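Local coordinates for uncharacterized protein AF_0924 (Archaeoglobus fulgidus, PDB 3DT5), which is of unknown function but has a mostly helical C-terminal domain, studied here, that binds a calcium ion and belongs to a predicted membrane protein, at residues 28-31 against 32-36; 41-44 against 45-48; 48-51 against 52-56. One frame throughout, in Å; residues are numbered along the deposited sequence.

Contact 1 of 3, residues 28-31 against 32-36; sequences IPLI and KAFSS
Ile28 meets Lys32 one turn further along helix 16-35, by backbone and side chain together. Its carbonyl O takes the Lys32 N-H in a nearly straight bond (172° at the hydrogen), and beside that bond the two side chains run the same way, Ile28 CG2 against Lys32 CE at 3.5 Å. The lysine chain bends at its third torsion (chi3 -89°), which brings CE, and NZ just beyond it, alongside the isoleucine methyl; the lysine as a whole is exposed. Pro29 has no N-H for the turn before it, and the helix kinks there. Pro29 O still accepts from Ala33 N at 3.0 Å, and the proline ring packs on Ile50 of the next helix.

Leu30 and Phe34 also lie side by side: Leu30 CD1 touches the ring at Phe34 CE2, 3.8 Å away, and Leu30 O sits in the ring plane at the edge, near CD2. The backbone bond from Phe34 N to Leu30 O is weak, stretched to 3.3 Å. Around Phe34, Trp94 stacks on the ring, Phe70 meets it edge-to-face, and Ile47 packs against it.

Ile31 O is gripped twice. Phe34 N reaches Ile31 O at 3.2 Å from one face of the carbonyl plane, Ser35 OG at 2.7 Å from the other, both well out of that plane. The serine hydroxyl can fold back because chi1 (71°) sets OG between its own backbone N and carbonyl carbon. The buried Ile31 side chain packs against Leu101, Trp102 and Phe105 of helix 88-116.

The chemistry is that of a helix running out: straight i to i+4 bonds give way to shorter-range ones, and a serine hydroxyl supplies a second donor to a carbonyl of the last turn.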
# COMPACT_ATOMS: atom_id res chain seq x y z
N ILE A 28 1.14 -6.38 1.04
CA ILE A 28 0.11 -6.58 2.06
C ILE A 28 0.16 -5.52 3.18
O ILE A 28 -0.87 -4.91 3.49
CB ILE A 28 0.12 -8.03 2.60
CG1 ILE A 28 -0.26 -8.99 1.46
CG2 ILE A 28 -0.84 -8.19 3.87
CD1 ILE A 28 0.03 -10.45 1.71
N PRO A 29 1.35 -5.27 3.79
CA PRO A 29 1.31 -4.21 4.82
C PRO A 29 0.90 -2.84 4.30
O PRO A 29 0.20 -2.13 5.00
CB PRO A 29 2.73 -4.17 5.40
CG PRO A 29 3.51 -5.16 4.66
CD PRO A 29 2.65 -5.93 3.70
N LEU A 30 1.34 -2.45 3.09
CA LEU A 30 1.01 -1.09 2.63
C LEU A 30 -0.49 -1.00 2.29
O LEU A 30 -1.17 0.01 2.61
CB LEU A 30 1.84 -0.75 1.37
CG LEU A 30 1.73 0.73 0.92
CD1 LEU A 30 2.17 1.69 2.08
CD2 LEU A 30 2.65 0.93 -0.30
N ILE A 31 -1.00 -2.06 1.63
CA ILE A 31 -2.46 -2.13 1.37
C ILE A 31 -3.27 -2.02 2.69
O ILE A 31 -4.24 -1.22 2.78
CB ILE A 31 -2.86 -3.40 0.51
CG1 ILE A 31 -2.29 -3.26 -0.92
CG2 ILE A 31 -4.40 -3.56 0.44
CD1 ILE A 31 -2.31 -4.59 -1.74
N LYS A 32 -2.93 -2.84 3.68
CA LYS A 32 -3.59 -2.76 5.00
C LYS A 32 -3.51 -1.38 5.65
O LYS A 32 -4.47 -0.91 6.22
CB LYS A 32 -3.03 -3.82 5.94
CG LYS A 32 -3.57 -5.19 5.53
CD LYS A 32 -3.64 -6.18 6.66
CE LYS A 32 -2.34 -6.93 6.79
NZ LYS A 32 -2.47 -8.40 7.17
N ALA A 33 -2.35 -0.74 5.62
CA ALA A 33 -2.20 0.61 6.19
C ALA A 33 -3.21 1.61 5.64
O ALA A 33 -3.56 2.56 6.34
CB ALA A 33 -0.73 1.16 5.95
N PHE A 34 -3.62 1.43 4.38
CA PHE A 34 -4.57 2.37 3.75
C PHE A 34 -5.98 1.82 3.56
O PHE A 34 -6.81 2.50 2.97
CB PHE A 34 -3.98 2.86 2.41
CG PHE A 34 -2.85 3.84 2.62
CD1 PHE A 34 -3.13 5.18 2.85
CD2 PHE A 34 -1.53 3.40 2.69
CE1 PHE A 34 -2.07 6.10 3.08
CE2 PHE A 34 -0.48 4.31 2.92
CZ PHE A 34 -0.77 5.66 3.12
N SER A 35 -6.25 0.63 4.08
CA SER A 35 -7.55 0.02 3.89
C SER A 35 -8.13 -0.74 5.10
O SER A 35 -9.33 -0.99 5.16
CB SER A 35 -7.54 -0.89 2.66
OG SER A 35 -6.77 -2.05 2.89
N SER A 36 -7.30 -1.10 6.06
CA SER A 36 -7.83 -1.80 7.21
C SER A 36 -7.87 -0.83 8.42
O SER A 36 -7.16 0.18 8.45
CB SER A 36 -7.03 -3.09 7.44
OG SER A 36 -6.18 -2.98 8.54

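Contact 2 of 3, residues 41-44 against 45-48; sequences AQTE and DEIE. With CA (calcium ion), chain B.
Glu46 N donates to Gln42 O at 2.8 Å, and the glutamate side chain then runs back over the same carbonyl, Glu46 CG 3.2 Å from Gln42 O. With the chain extended beyond CG, the carboxylate arrives beside the start of the helix, Glu46 OE2 lying 3.7 Å from Gln42 CB. Its other oxygen, OE1, accepts from a water that also bonds Thr43 OG1, a hydroxyl that is in addition hydrogen-bonded to Thr40 N. A second water spans the backbone here, donating to Ala41 O and accepting from Asp45 N.

On the buried side, Thr43 CG2 and Ile47 CD1 meet at 4.1 Å as their side chains cross obliquely. Thr43 chi1 (-55°) puts OG1 beside the backbone N, where it meets the water, and leaves CG2 opposite that N, against Ile47.

Glu44 O accepts from Glu48 N in a bond of 167° at the hydrogen, while the Glu44 carboxylate holds the calcium ion with both oxygens, OE1 and OE2 each at 2.5 Å. Three other ligands complete the set: the carbonyl oxygens of Lys71 and Ala74, and Asp75 OD1. The carboxylates of Asp45 and Glu48 are not in contact with that of Glu44 (Glu44 OE1 to Asp45 OD1 6.3 Å) and have other partners. Asp45 OD1 forms a salt bridge with Lys71 NZ, and Glu48 OE2 takes the N-H groups of Phe70 and Lys71, both tying the helix to the chain segment 70-75 that carries the other calcium ligands.

This is the first turn of helix 43-52, supplying a bidentate carboxylate to a calcium site otherwise built from the segment around residues 71-75.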
# COMPACT_ATOMS: atom_id res chain seq x y z
N ALA A 41 0.44 3.93 17.22
CA ALA A 41 1.34 5.07 17.23
C ALA A 41 2.55 4.86 16.28
O ALA A 41 3.37 5.77 16.11
CB ALA A 41 1.85 5.30 18.66
N GLN A 42 2.68 3.65 15.73
CA GLN A 42 3.83 3.33 14.88
C GLN A 42 3.45 3.27 13.39
O GLN A 42 4.33 3.16 12.54
CB GLN A 42 4.44 2.00 15.31
CG GLN A 42 5.27 2.10 16.58
CD GLN A 42 4.39 2.17 17.81
OE1 GLN A 42 3.46 1.38 17.98
NE2 GLN A 42 4.67 3.14 18.67
N THR A 43 2.17 3.36 13.08
CA THR A 43 1.71 3.21 11.71
C THR A 43 2.28 4.24 10.73
O THR A 43 2.69 3.86 9.65
CB THR A 43 0.19 3.19 11.61
OG1 THR A 43 -0.29 2.16 12.48
CG2 THR A 43 -0.29 2.83 10.14
N GLU A 44 2.30 5.52 11.09
CA GLU A 44 2.86 6.48 10.13
C GLU A 44 4.33 6.15 9.85
O GLU A 44 4.79 6.25 8.70
CB GLU A 44 2.75 7.91 10.70
CG GLU A 44 1.31 8.43 10.84
CD GLU A 44 1.24 9.97 10.85
OE1 GLU A 44 2.28 10.64 10.64
OE2 GLU A 44 0.14 10.53 11.06
N ASP A 45 5.08 5.77 10.90
CA ASP A 45 6.49 5.44 10.70
C ASP A 45 6.66 4.14 9.89
O ASP A 45 7.60 4.02 9.05
CB ASP A 45 7.25 5.33 12.02
CG ASP A 45 7.43 6.68 12.71
OD1 ASP A 45 7.68 7.71 12.04
OD2 ASP A 45 7.31 6.68 13.95
N GLU A 46 5.76 3.18 10.11
CA GLU A 46 5.77 1.97 9.29
C GLU A 46 5.50 2.24 7.81
O GLU A 46 6.16 1.67 6.95
CB GLU A 46 4.78 0.91 9.81
CG GLU A 46 5.14 0.35 11.18
CD GLU A 46 3.96 -0.36 11.84
OE1 GLU A 46 2.87 -0.43 11.20
OE2 GLU A 46 4.11 -0.84 12.98
N ILE A 47 4.56 3.13 7.50
CA ILE A 47 4.36 3.56 6.13
C ILE A 47 5.62 4.27 5.61
O ILE A 47 6.06 3.99 4.49
CB ILE A 47 3.11 4.51 6.00
CG1 ILE A 47 1.82 3.73 6.36
CG2 ILE A 47 2.99 5.12 4.57
CD1 ILE A 47 0.65 4.64 6.54
N GLU A 48 6.19 5.20 6.38
CA GLU A 48 7.43 5.85 5.92
C GLU A 48 8.50 4.85 5.57
O GLU A 48 9.19 4.98 4.55
CB GLU A 48 8.01 6.77 7.02
CG GLU A 48 7.31 8.05 7.12
CD GLU A 48 7.70 8.97 5.99
OE1 GLU A 48 8.90 9.03 5.61
OE2 GLU A 48 6.80 9.63 5.48
CA CA B . 1.00 12.81 10.47
O HOH W 1 4.47 6.59 13.60
O HOH W 2 -0.00 -0.27 11.79

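Contact 3 of 3, residues 48-51 against 52-56; sequences ETII and TCRRY
The backbone leaves helix 43-52 through a type I beta turn from Thr52 to Arg55, and the bonds at its end are mixed: Thr52 N reaches Thr49 O at 3.3 Å, whereas Arg54 N makes weak bonds to both Thr49 O and Ile50 O.

Thr52 turns its hydroxyl back onto the helix. With chi1 at 52°, OG1 lies between the backbone N and the carbonyl carbon and donates to Glu48 O, with Thr52 OG1 to Glu48 O at 2.7 Å, adding a side-chain donor to a carbonyl of the last turn. Thr49 CG2 rests on Cys53 CB at 3.8 Å, while the Thr49 hydroxyl bonds Asp45 O in the preceding turn.

Arg54 draws its aliphatic part past the same turn, Arg54 CB 3.4 Å from Ile50 O, then runs extended from CG to NE. Ile50 packs on Phe26, and Arg54 NH1 bonds Lys25 O, both on helix 16-35.

Arg55 is modelled in two conformers; in one of them the chain bends at chi3 (98°), which turns the guanidinium back to the carbonyl of Ile51. There Arg55 NH1 donates to Ile51 O at 2.9 Å in a nearly straight bond (175°), with the oxygen in the guanidinium plane and the nitrogen in the carbonyl plane. NH1 also bonds Pro67 O and NH2 bonds Leu66 O, so in this conformer one group joins the carbonyl end of the helix to the chain after helix 60-65.

This is the C-terminal end of helix 43-52 running into a type I turn, where a threonine hydroxyl and, in one conformer, an arginine guanidinium donate to carbonyls of the last turn, an arrangement consistent with a favourable meeting of the arginine charge and the helix's carbonyl end.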
# COMPACT_ATOMS: atom_id res chain seq x y z
N GLU A 48 6.19 5.20 6.38
CA GLU A 48 7.43 5.85 5.92
C GLU A 48 8.50 4.85 5.57
O GLU A 48 9.19 4.98 4.55
CB GLU A 48 8.01 6.77 7.02
CG GLU A 48 7.31 8.05 7.12
CD GLU A 48 7.70 8.97 5.99
OE1 GLU A 48 8.90 9.03 5.61
OE2 GLU A 48 6.80 9.63 5.48
N THR A 49 8.64 3.85 6.44
CA THR A 49 9.59 2.77 6.22
C THR A 49 9.31 1.97 4.98
O THR A 49 10.23 1.71 4.17
CB THR A 49 9.62 1.83 7.44
OG1 THR A 49 10.13 2.59 8.52
CG2 THR A 49 10.59 0.62 7.19
N ILE A 50 8.05 1.60 4.78
CA ILE A 50 7.69 0.86 3.53
C ILE A 50 8.05 1.64 2.25
O ILE A 50 8.57 1.06 1.29
CB ILE A 50 6.19 0.42 3.52
CG1 ILE A 50 5.98 -0.64 4.59
CG2 ILE A 50 5.77 -0.10 2.14
CD1 ILE A 50 4.47 -0.85 4.93
N ILE A 51 7.78 2.94 2.25
CA ILE A 51 7.90 3.71 1.02
C ILE A 51 9.32 4.25 0.84
O ILE A 51 9.61 4.91 -0.16
CB ILE A 51 6.80 4.79 0.87
CG1 ILE A 51 7.10 5.97 1.85
CG2 ILE A 51 5.39 4.08 0.99
CD1 ILE A 51 6.01 7.10 1.92
N THR A 52 10.21 3.91 1.77
CA THR A 52 11.63 4.27 1.61
C THR A 52 12.44 2.98 1.59
O THR A 52 12.87 2.50 0.53
CB THR A 52 12.12 5.26 2.69
OG1 THR A 52 11.79 4.76 4.00
CG2 THR A 52 11.45 6.63 2.52
N CYS A 53 12.57 2.42 2.76
CA CYS A 53 13.36 1.22 3.01
C CYS A 53 12.87 -0.04 2.27
O CYS A 53 13.64 -0.96 2.05
CB CYS A 53 13.32 0.96 4.51
SG CYS A 53 14.03 -0.57 4.98
N ARG A 54 11.58 -0.10 1.93
CA ARG A 54 11.07 -1.30 1.23
C ARG A 54 10.72 -1.06 -0.21
O ARG A 54 10.16 -1.95 -0.86
CB ARG A 54 9.91 -1.95 1.99
CG ARG A 54 10.32 -2.24 3.43
CD ARG A 54 9.41 -3.17 4.11
NE ARG A 54 9.64 -3.20 5.55
CZ ARG A 54 8.81 -3.76 6.44
NH1 ARG A 54 7.67 -4.37 6.04
NH2 ARG A 54 9.11 -3.71 7.73
N ARG A 55 11.12 0.08 -0.77
CA ARG A 55 10.95 0.31 -2.22
C ARG A 55 11.61 -0.74 -3.08
O ARG A 55 11.15 -1.00 -4.19
CB ARG A 55 11.51 1.69 -2.62
CG ARG A 55 10.62 2.82 -2.19
CD ARG A 55 11.23 4.13 -2.60
NE ARG A 55 10.66 4.65 -3.85
CZ ARG A 55 9.55 5.39 -3.94
NH1 ARG A 55 8.84 5.72 -2.85
NH2 ARG A 55 9.17 5.83 -5.16
N TYR A 56 12.67 -1.38 -2.58
CA TYR A 56 13.32 -2.40 -3.39
C TYR A 56 12.39 -3.59 -3.67
O TYR A 56 12.72 -4.45 -4.48
CB TYR A 56 14.62 -2.87 -2.75
CG TYR A 56 14.43 -3.73 -1.52
CD1 TYR A 56 14.51 -5.12 -1.61
CD2 TYR A 56 14.18 -3.15 -0.27
CE1 TYR A 56 14.30 -5.94 -0.48
CE2 TYR A 56 13.98 -3.95 0.85
CZ TYR A 56 14.06 -5.34 0.72
OH TYR A 56 13.85 -6.13 1.83

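How the contacts relate
Contacts 1, 2 and 3 follow in series along two successive helices: contact 1 closes helix 16-35, contact 2 opens helix 43-52 and contact 3 closes it, the last two sharing Glu48. All three are partly buried; contact 1 sits nearest the chain centre, its own centre about 5 Å from it, with Phe34 among other aromatic rings, while the centres of contacts 2 and 3 lie farther out, at about 12 and 11 Å, and are richer in charge. Acidic groups and calcium mark the start of helix 43-52, arginines its end. The inner sides of contacts 2 and 3 meet contact 1, with Ala33 CB 3.6 Å from Ile47 CG1 and Leu30 CD1 4.2 Å from Ile51 CG2, an apolar seam between the helices.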